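PDB 5XH8: extracellular invertase from Aspergillus kawachii, which hydrolyses sucrose as a beta-fructofuranosidase and shows high transfructosylation activity, probably passing fructosyl units to sucrose to form fructooligosaccharides such as 1-kestose. Local coordinates for residues 449-454 and 590-595; 27-32 and 545-550. All blocks are in the same frame, centred on the assembly; numbering follows the deposited sequence.

Interaction 1: 449-454 and 590-595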
ATOM      1  N   ARG A 449      31.474 -22.150 -50.664  1.00 42.83           N
ATOM      2  CA  ARG A 449      30.104 -22.556 -50.368  1.00 40.56           C
ATOM      3  C   ARG A 449      29.495 -21.675 -49.256  1.00 40.03           C
ATOM      4  O   ARG A 449      30.150 -21.339 -48.281  1.00 39.22           O
ATOM      5  CB  ARG A 449      30.089 -24.008 -49.958  1.00 39.62           C
ATOM      6  CG  ARG A 449      28.702 -24.593 -49.838  1.00 39.90           C
ATOM      7  CD  ARG A 449      28.796 -25.944 -49.194  1.00 39.74           C
ATOM      8  NE  ARG A 449      27.491 -26.414 -48.763  1.00 40.77           N
ATOM      9  CZ  ARG A 449      27.284 -27.592 -48.185  1.00 42.68           C
ATOM     10  NH1 ARG A 449      28.301 -28.427 -47.955  1.00 44.19           N
ATOM     11  NH2 ARG A 449      26.055 -27.946 -47.822  1.00 44.39           N
ATOM     12  N   SER A 450      28.241 -21.291 -49.437  1.00 39.63           N
ATOM     13  CA  SER A 450      27.528 -20.477 -48.473  1.00 37.47           C
ATOM     14  C   SER A 450      26.294 -21.259 -48.089  1.00 40.77           C
ATOM     15  O   SER A 450      25.861 -22.152 -48.849  1.00 39.12           O
ATOM     16  CB  SER A 450      27.135 -19.140 -49.076  1.00 35.29           C
ATOM     17  OG  SER A 450      28.217 -18.244 -49.098  1.00 31.77           O
ATOM     18  N   PRO A 451      25.722 -20.953 -46.893  1.00 44.61           N
ATOM     19  CA  PRO A 451      24.432 -21.543 -46.550  1.00 41.79           C
ATOM     20  C   PRO A 451      23.378 -21.097 -47.531  1.00 37.90           C
ATOM     21  O   PRO A 451      23.467 -20.005 -48.071  1.00 40.79           O
ATOM     22  CB  PRO A 451      24.131 -20.981 -45.138  1.00 44.23           C
ATOM     23  CG  PRO A 451      24.990 -19.785 -45.001  1.00 44.36           C
ATOM     24  CD  PRO A 451      26.222 -20.074 -45.815  1.00 44.84           C
ATOM     25  N   SER A 452      22.406 -21.952 -47.769  1.00 39.03           N
ATOM     26  CA  SER A 452      21.295 -21.623 -48.631  1.00 41.23           C
ATOM     27  C   SER A 452      20.095 -21.102 -47.845  1.00 37.96           C
ATOM     28  O   SER A 452      19.058 -20.850 -48.448  1.00 36.29           O
ATOM     29  CB  SER A 452      20.880 -22.859 -49.412  1.00 41.24           C
ATOM     30  OG  SER A 452      20.476 -23.864 -48.504  1.00 43.19           O
ATOM     31  N   GLU A 453      20.194 -20.977 -46.515  1.00 35.99           N
ATOM     32  CA  GLU A 453      19.137 -20.297 -45.752  1.00 35.24           C
ATOM     33  C   GLU A 453      19.705 -19.434 -44.642  1.00 32.50           C
ATOM     34  O   GLU A 453      20.889 -19.528 -44.312  1.00 31.82           O
ATOM     35  CB  GLU A 453      18.083 -21.285 -45.229  1.00 37.82           C
ATOM     36  CG  GLU A 453      18.603 -22.284 -44.212  1.00 40.60           C
ATOM     37  CD  GLU A 453      17.508 -23.149 -43.598  1.00 44.49           C
ATOM     38  OE1 GLU A 453      16.291 -22.907 -43.816  1.00 46.40           O
ATOM     39  OE2 GLU A 453      17.875 -24.087 -42.872  1.00 46.70           O
ATOM     40  N   LYS A 454      18.841 -18.590 -44.067  1.00 29.29           N
ATOM     41  CA  LYS A 454      19.268 -17.586 -43.109  1.00 29.25           C
ATOM     42  C   LYS A 454      19.225 -18.113 -41.635  1.00 29.74           C
ATOM     43  O   LYS A 454      18.826 -17.396 -40.712  1.00 27.42           O
ATOM     44  CB  LYS A 454      18.396 -16.343 -43.286  1.00 31.11           C
ATOM     45  CG  LYS A 454      18.418 -15.758 -44.695  1.00 31.12           C
ATOM     46  CD  LYS A 454      17.580 -14.489 -44.792  1.00 30.61           C
ATOM     47  CE  LYS A 454      17.536 -13.996 -46.242  1.00 31.58           C
ATOM     48  NZ  LYS A 454      16.677 -12.793 -46.394  1.00 32.40           N
ATOM     49  N   VAL A 590      36.980 -22.175 -41.421  1.00 50.67           N
ATOM     50  CA  VAL A 590      35.737 -21.593 -40.963  1.00 48.72           C
ATOM     51  C   VAL A 590      34.719 -22.720 -40.998  1.00 48.55           C
ATOM     52  O   VAL A 590      34.631 -23.410 -42.013  1.00 47.97           O
ATOM     53  CB  VAL A 590      35.315 -20.462 -41.924  1.00 47.28           C
ATOM     54  CG1 VAL A 590      34.042 -19.785 -41.450  1.00 49.51           C
ATOM     55  CG2 VAL A 590      36.449 -19.456 -42.077  1.00 46.33           C
ATOM     56  N   THR A 591      33.976 -22.927 -39.908  1.00 43.26           N
ATOM     57  CA  THR A 591      32.902 -23.922 -39.896  1.00 42.28           C
ATOM     58  C   THR A 591      31.530 -23.239 -40.013  1.00 40.93           C
ATOM     59  O   THR A 591      31.264 -22.231 -39.353  1.00 38.17           O
ATOM     60  CB  THR A 591      32.962 -24.783 -38.625  1.00 44.05           C
ATOM     61  OG1 THR A 591      34.257 -25.388 -38.545  1.00 46.51           O
ATOM     62  CG2 THR A 591      31.901 -25.884 -38.652  1.00 44.44           C
ATOM     63  N   VAL A 592      30.683 -23.786 -40.875  1.00 38.22           N
ATOM     64  CA  VAL A 592      29.324 -23.284 -41.063  1.00 37.79           C
ATOM     65  C   VAL A 592      28.417 -24.461 -40.794  1.00 38.06           C
ATOM     66  O   VAL A 592      28.581 -25.516 -41.416  1.00 35.04           O
ATOM     67  CB  VAL A 592      29.057 -22.747 -42.489  1.00 37.05           C
ATOM     68  CG1 VAL A 592      27.583 -22.342 -42.646  1.00 38.62           C
ATOM     69  CG2 VAL A 592      29.978 -21.577 -42.819  1.00 35.92           C
ATOM     70  N   SER A 593      27.480 -24.282 -39.859  1.00 35.86           N
ATOM     71  CA  SER A 593      26.475 -25.281 -39.570  1.00 34.52           C
ATOM     72  C   SER A 593      25.129 -24.641 -39.880  1.00 36.47           C
ATOM     73  O   SER A 593      24.822 -23.540 -39.382  1.00 38.35           O
ATOM     74  CB  SER A 593      26.590 -25.739 -38.113  1.00 35.97           C
ATOM     75  OG  SER A 593      25.498 -26.580 -37.781  1.00 39.43           O
ATOM     76  N   GLU A 594      24.326 -25.334 -40.684  1.00 33.92           N
ATOM     77  CA  GLU A 594      23.139 -24.755 -41.299  1.00 36.18           C
ATOM     78  C   GLU A 594      21.865 -25.414 -40.810  1.00 31.71           C
ATOM     79  O   GLU A 594      21.828 -26.617 -40.650  1.00 29.71           O
ATOM     80  CB  GLU A 594      23.240 -24.907 -42.824  1.00 39.50           C
ATOM     81  CG  GLU A 594      22.273 -24.036 -43.598  1.00 44.10           C
ATOM     82  CD  GLU A 594      22.397 -24.218 -45.111  1.00 47.41           C
ATOM     83  OE1 GLU A 594      23.505 -24.549 -45.604  1.00 45.20           O
ATOM     84  OE2 GLU A 594      21.376 -24.014 -45.799  1.00 49.27           O
ATOM     85  N   GLY A 595      20.821 -24.625 -40.591  1.00 29.47           N
ATOM     86  CA  GLY A 595      19.525 -25.165 -40.187  1.00 29.27           C
ATOM     87  C   GLY A 595      19.105 -24.877 -38.749  1.00 29.04           C
ATOM     88  O   GLY A 595      17.911 -24.719 -38.482  1.00 27.46           O
TER
HETATM   89  O   HOH W   1      24.914 -24.901 -48.623  1.00 46.28           O
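The carboxylate of E594 reaches from the last residue of strand 585-594 to the loop residues S452 and E453, and its OE2 is the hub of the polar contacts. The hydroxyl OG of S452 donates to E594 OE2 over 2.9 Å on the syn lone pair. The backbone N of S452 meets the same E594 OE2 at 3.0 Å, but from 53° above the carboxylate plane, so the two donors use different approaches to one oxygen; the N of E453 adds a weak third bond. With CG anti to the backbone N (chi1 -165°) and the chain extended beyond it, E594 is carried straight out to these donors.

A water reaches the other oxygen, OE1, only weakly; the water oxygen accepts from NE of R449 at 3.0 Å and donates to the carbonyl O of S450.

Apolar contact is modest: CD of P451 lies 4.1 Å from CG1 of V592, the two side chains crossing at about a right angle, and CB of P451 rests against the E594 carboxylate. This joins the loop between strands 444-446 and 455-463 to the beta-sandwich sheet of the C-terminal domain.

A second carboxylate is close, E453 OE2 standing 4.6 Å from E594 OE2; E453 also has a long, weak ion pair with R29. That pair and the gathered N-H and hydroxyl donors probably offset the like-charge proximity, and the donors favour an ionised E594.

Interaction 2: 27-32 and 545-550; sequences RPRAHV and VVDNSV
D547 grips the 27-32 loop through both carboxylate oxygens. ND1 of H31 donates to OD2 of D547 over 2.7 Å; OD2 lies in the imidazole plane and is itself met on its anti side, somewhat out of the carboxylate plane. The backbone N of A30 reaches the same OD2 at 2.8 Å on the syn lone pair, so OD2 is held by one donor on its syn side and one on its anti side. OD1 of D547 takes the N-H of R29 at 2.8 Å in a nearly straight bond (166°). Having CG anti to the backbone N (chi1 -171°) sends the D547 carboxylate toward this row of donors, and NE2 of H31 is hydrogen-bonded to OE2 of E552.

One residue on, ND2 of N548 donates to the carbonyl O of R27 at 3.0 Å; the oxygen lies in the amide plane, whereas the donor stands 46° above the carbonyl plane.

D547 to V550 form a type II' beta turn, the hairpin link between strands 534-547 and 550-555 of the C-terminal beta-sandwich. The loop leads into strand 37-47 of the GH32 beta-propeller, so the contact ties the two domains together.

Outside the polar row, the H31 ring has CB of V550 over one face, offset toward the rim, while CG1 of V550 comes to 3.5 Å from NE2 of H31. CG2 of V550 also packs on CG of P28, 4.0 Å away. W366 of the propeller packs on P28 and makes a cation-pi contact with R27, whose NH2 is hydrogen-bonded to the carbonyl O of P34.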
ATOM      1  N   ARG A  27      11.171 -14.122 -38.467  1.00 24.24           N
ATOM      2  CA  ARG A  27      10.940 -14.868 -37.242  1.00 24.78           C
ATOM      3  C   ARG A  27      12.015 -15.930 -36.990  1.00 24.91           C
ATOM      4  O   ARG A  27      12.280 -16.778 -37.840  1.00 23.63           O
ATOM      5  CB  ARG A  27       9.563 -15.522 -37.293  1.00 24.60           C
ATOM      6  CG  ARG A  27       9.063 -16.072 -35.963  1.00 25.00           C
ATOM      7  CD  ARG A  27       7.602 -16.482 -36.040  1.00 23.57           C
ATOM      8  NE  ARG A  27       7.183 -17.114 -34.794  1.00 23.63           N
ATOM      9  CZ  ARG A  27       6.836 -16.486 -33.666  1.00 22.85           C
ATOM     10  NH1 ARG A  27       6.793 -15.159 -33.579  1.00 23.02           N
ATOM     11  NH2 ARG A  27       6.515 -17.209 -32.599  1.00 23.50           N
ATOM     12  N   PRO A  28      12.613 -15.903 -35.799  1.00 24.58           N
ATOM     13  CA  PRO A  28      13.579 -16.942 -35.490  1.00 25.20           C
ATOM     14  C   PRO A  28      12.901 -18.293 -35.213  1.00 24.04           C
ATOM     15  O   PRO A  28      11.698 -18.344 -34.900  1.00 25.31           O
ATOM     16  CB  PRO A  28      14.294 -16.376 -34.265  1.00 25.04           C
ATOM     17  CG  PRO A  28      13.264 -15.559 -33.580  1.00 25.16           C
ATOM     18  CD  PRO A  28      12.441 -14.961 -34.679  1.00 26.62           C
ATOM     19  N   ARG A  29      13.671 -19.372 -35.325  1.00 24.02           N
ATOM     20  CA  ARG A  29      13.196 -20.725 -34.954  1.00 24.39           C
ATOM     21  C   ARG A  29      13.821 -21.337 -33.698  1.00 22.98           C
ATOM     22  O   ARG A  29      13.255 -22.289 -33.141  1.00 24.23           O
ATOM     23  CB  ARG A  29      13.380 -21.681 -36.140  1.00 25.12           C
ATOM     24  CG  ARG A  29      14.817 -22.027 -36.483  1.00 26.33           C
ATOM     25  CD  ARG A  29      14.873 -23.205 -37.466  1.00 29.07           C
ATOM     26  NE  ARG A  29      14.238 -22.891 -38.753  1.00 31.24           N
ATOM     27  CZ  ARG A  29      14.758 -23.081 -39.976  1.00 35.34           C
ATOM     28  NH1 ARG A  29      15.959 -23.647 -40.190  1.00 35.14           N
ATOM     29  NH2 ARG A  29      14.031 -22.718 -41.030  1.00 35.33           N
ATOM     30  N   ALA A  30      14.983 -20.833 -33.288  1.00 22.85           N
ATOM     31  CA  ALA A  30      15.758 -21.395 -32.172  1.00 24.07           C
ATOM     32  C   ALA A  30      15.820 -20.469 -30.931  1.00 25.10           C
ATOM     33  O   ALA A  30      16.688 -20.653 -30.070  1.00 25.06           O
ATOM     34  CB  ALA A  30      17.174 -21.698 -32.635  1.00 24.43           C
ATOM     35  N   HIS A  31      14.908 -19.494 -30.843  1.00 25.03           N
ATOM     36  CA  HIS A  31      14.897 -18.506 -29.750  1.00 24.21           C
ATOM     37  C   HIS A  31      13.582 -18.542 -28.959  1.00 23.73           C
ATOM     38  O   HIS A  31      12.535 -18.952 -29.469  1.00 22.86           O
ATOM     39  CB  HIS A  31      15.106 -17.096 -30.315  1.00 24.49           C
ATOM     40  CG  HIS A  31      16.533 -16.765 -30.595  1.00 24.91           C
ATOM     41  ND1 HIS A  31      17.209 -17.261 -31.688  1.00 25.82           N
ATOM     42  CD2 HIS A  31      17.412 -15.983 -29.935  1.00 24.39           C
ATOM     43  CE1 HIS A  31      18.444 -16.805 -31.678  1.00 24.85           C
ATOM     44  NE2 HIS A  31      18.590 -16.020 -30.630  1.00 26.38           N
ATOM     45  N   VAL A  32      13.648 -18.074 -27.715  1.00 22.23           N
ATOM     46  CA  VAL A  32      12.451 -17.943 -26.867  1.00 22.83           C
ATOM     47  C   VAL A  32      11.696 -16.651 -27.191  1.00 21.47           C
ATOM     48  O   VAL A  32      12.211 -15.551 -27.009  1.00 21.51           O
ATOM     49  CB  VAL A  32      12.802 -17.995 -25.342  1.00 22.35           C
ATOM     50  CG1 VAL A  32      11.587 -17.646 -24.469  1.00 22.59           C
ATOM     51  CG2 VAL A  32      13.325 -19.356 -24.996  1.00 22.62           C
ATOM     52  N   VAL A 545      25.790 -16.475 -34.702  1.00 26.64           N
ATOM     53  CA  VAL A 545      24.568 -17.263 -34.786  1.00 26.26           C
ATOM     54  C   VAL A 545      23.539 -16.363 -35.448  1.00 27.21           C
ATOM     55  O   VAL A 545      23.173 -15.310 -34.897  1.00 27.53           O
ATOM     56  CB  VAL A 545      24.041 -17.716 -33.413  1.00 26.59           C
ATOM     57  CG1 VAL A 545      22.836 -18.649 -33.578  1.00 26.97           C
ATOM     58  CG2 VAL A 545      25.147 -18.361 -32.593  1.00 27.63           C
ATOM     59  N   VAL A 546      23.071 -16.780 -36.621  1.00 25.82           N
ATOM     60  CA  VAL A 546      22.066 -16.047 -37.361  1.00 26.67           C
ATOM     61  C   VAL A 546      20.809 -16.893 -37.359  1.00 27.15           C
ATOM     62  O   VAL A 546      20.787 -17.984 -37.927  1.00 26.02           O
ATOM     63  CB  VAL A 546      22.548 -15.753 -38.800  1.00 27.54           C
ATOM     64  CG1 VAL A 546      21.439 -15.134 -39.649  1.00 28.28           C
ATOM     65  CG2 VAL A 546      23.745 -14.828 -38.748  1.00 27.19           C
ATOM     66  N   ASP A 547      19.761 -16.383 -36.718  1.00 27.05           N
ATOM     67  CA  ASP A 547      18.478 -17.072 -36.651  1.00 26.46           C
ATOM     68  C   ASP A 547      17.431 -16.167 -37.297  1.00 27.11           C
ATOM     69  O   ASP A 547      16.676 -15.429 -36.626  1.00 24.15           O
ATOM     70  CB  ASP A 547      18.163 -17.430 -35.185  1.00 25.43           C
ATOM     71  CG  ASP A 547      16.981 -18.318 -35.041  1.00 24.83           C
ATOM     72  OD1 ASP A 547      16.336 -18.686 -36.054  1.00 23.08           O
ATOM     73  OD2 ASP A 547      16.672 -18.658 -33.879  1.00 25.38           O
ATOM     74  N   ASN A 548      17.413 -16.243 -38.631  1.00 26.92           N
ATOM     75  CA  ASN A 548      16.602 -15.402 -39.505  1.00 26.27           C
ATOM     76  C   ASN A 548      17.005 -13.925 -39.407  1.00 27.24           C
ATOM     77  O   ASN A 548      17.887 -13.502 -40.156  1.00 30.43           O
ATOM     78  CB  ASN A 548      15.101 -15.672 -39.319  1.00 27.15           C
ATOM     79  CG  ASN A 548      14.312 -15.514 -40.618  1.00 28.28           C
ATOM     80  OD1 ASN A 548      14.857 -15.107 -41.640  1.00 29.19           O
ATOM     81  ND2 ASN A 548      13.036 -15.835 -40.575  1.00 26.00           N
ATOM     82  N   SER A 549      16.381 -13.136 -38.530  1.00 26.10           N
ATOM     83  CA  SER A 549      16.777 -11.747 -38.298  1.00 24.67           C
ATOM     84  C   SER A 549      17.529 -11.529 -36.989  1.00 24.68           C
ATOM     85  O   SER A 549      17.981 -10.420 -36.734  1.00 25.86           O
ATOM     86  CB  SER A 549      15.552 -10.824 -38.303  1.00 26.06           C
ATOM     87  OG  SER A 549      14.666 -11.093 -37.229  1.00 25.57           O
ATOM     88  N   VAL A 550      17.660 -12.548 -36.147  1.00 24.05           N
ATOM     89  CA  VAL A 550      18.371 -12.381 -34.890  1.00 23.04           C
ATOM     90  C   VAL A 550      19.834 -12.737 -35.089  1.00 23.63           C
ATOM     91  O   VAL A 550      20.139 -13.876 -35.365  1.00 24.70           O
ATOM     92  CB  VAL A 550      17.773 -13.273 -33.778  1.00 22.28           C
ATOM     93  CG1 VAL A 550      18.508 -13.030 -32.469  1.00 22.23           C
ATOM     94  CG2 VAL A 550      16.296 -12.999 -33.628  1.00 22.71           C
TER

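Both contacts engage the same sheet of the C-terminal beta-sandwich, but at different depths. Interaction 2 is buried, its centre about 15 Å from the chain centre, and joins that sheet to the loop leading into the propeller; interaction 1 is partly buried at about 25 Å and stays within the sandwich domain. Each centres on a carboxylate taking backbone N-H groups, yet the inner one also engages a histidine and uses both oxygens directly, whereas the outer one adds a serine hydroxyl and only a weak water bond. Their centres are about 14 Å apart, and they meet in two probable hydrogen bonds, K454 O to N548 N and G595 O to R29 NH1, each 2.8 Å.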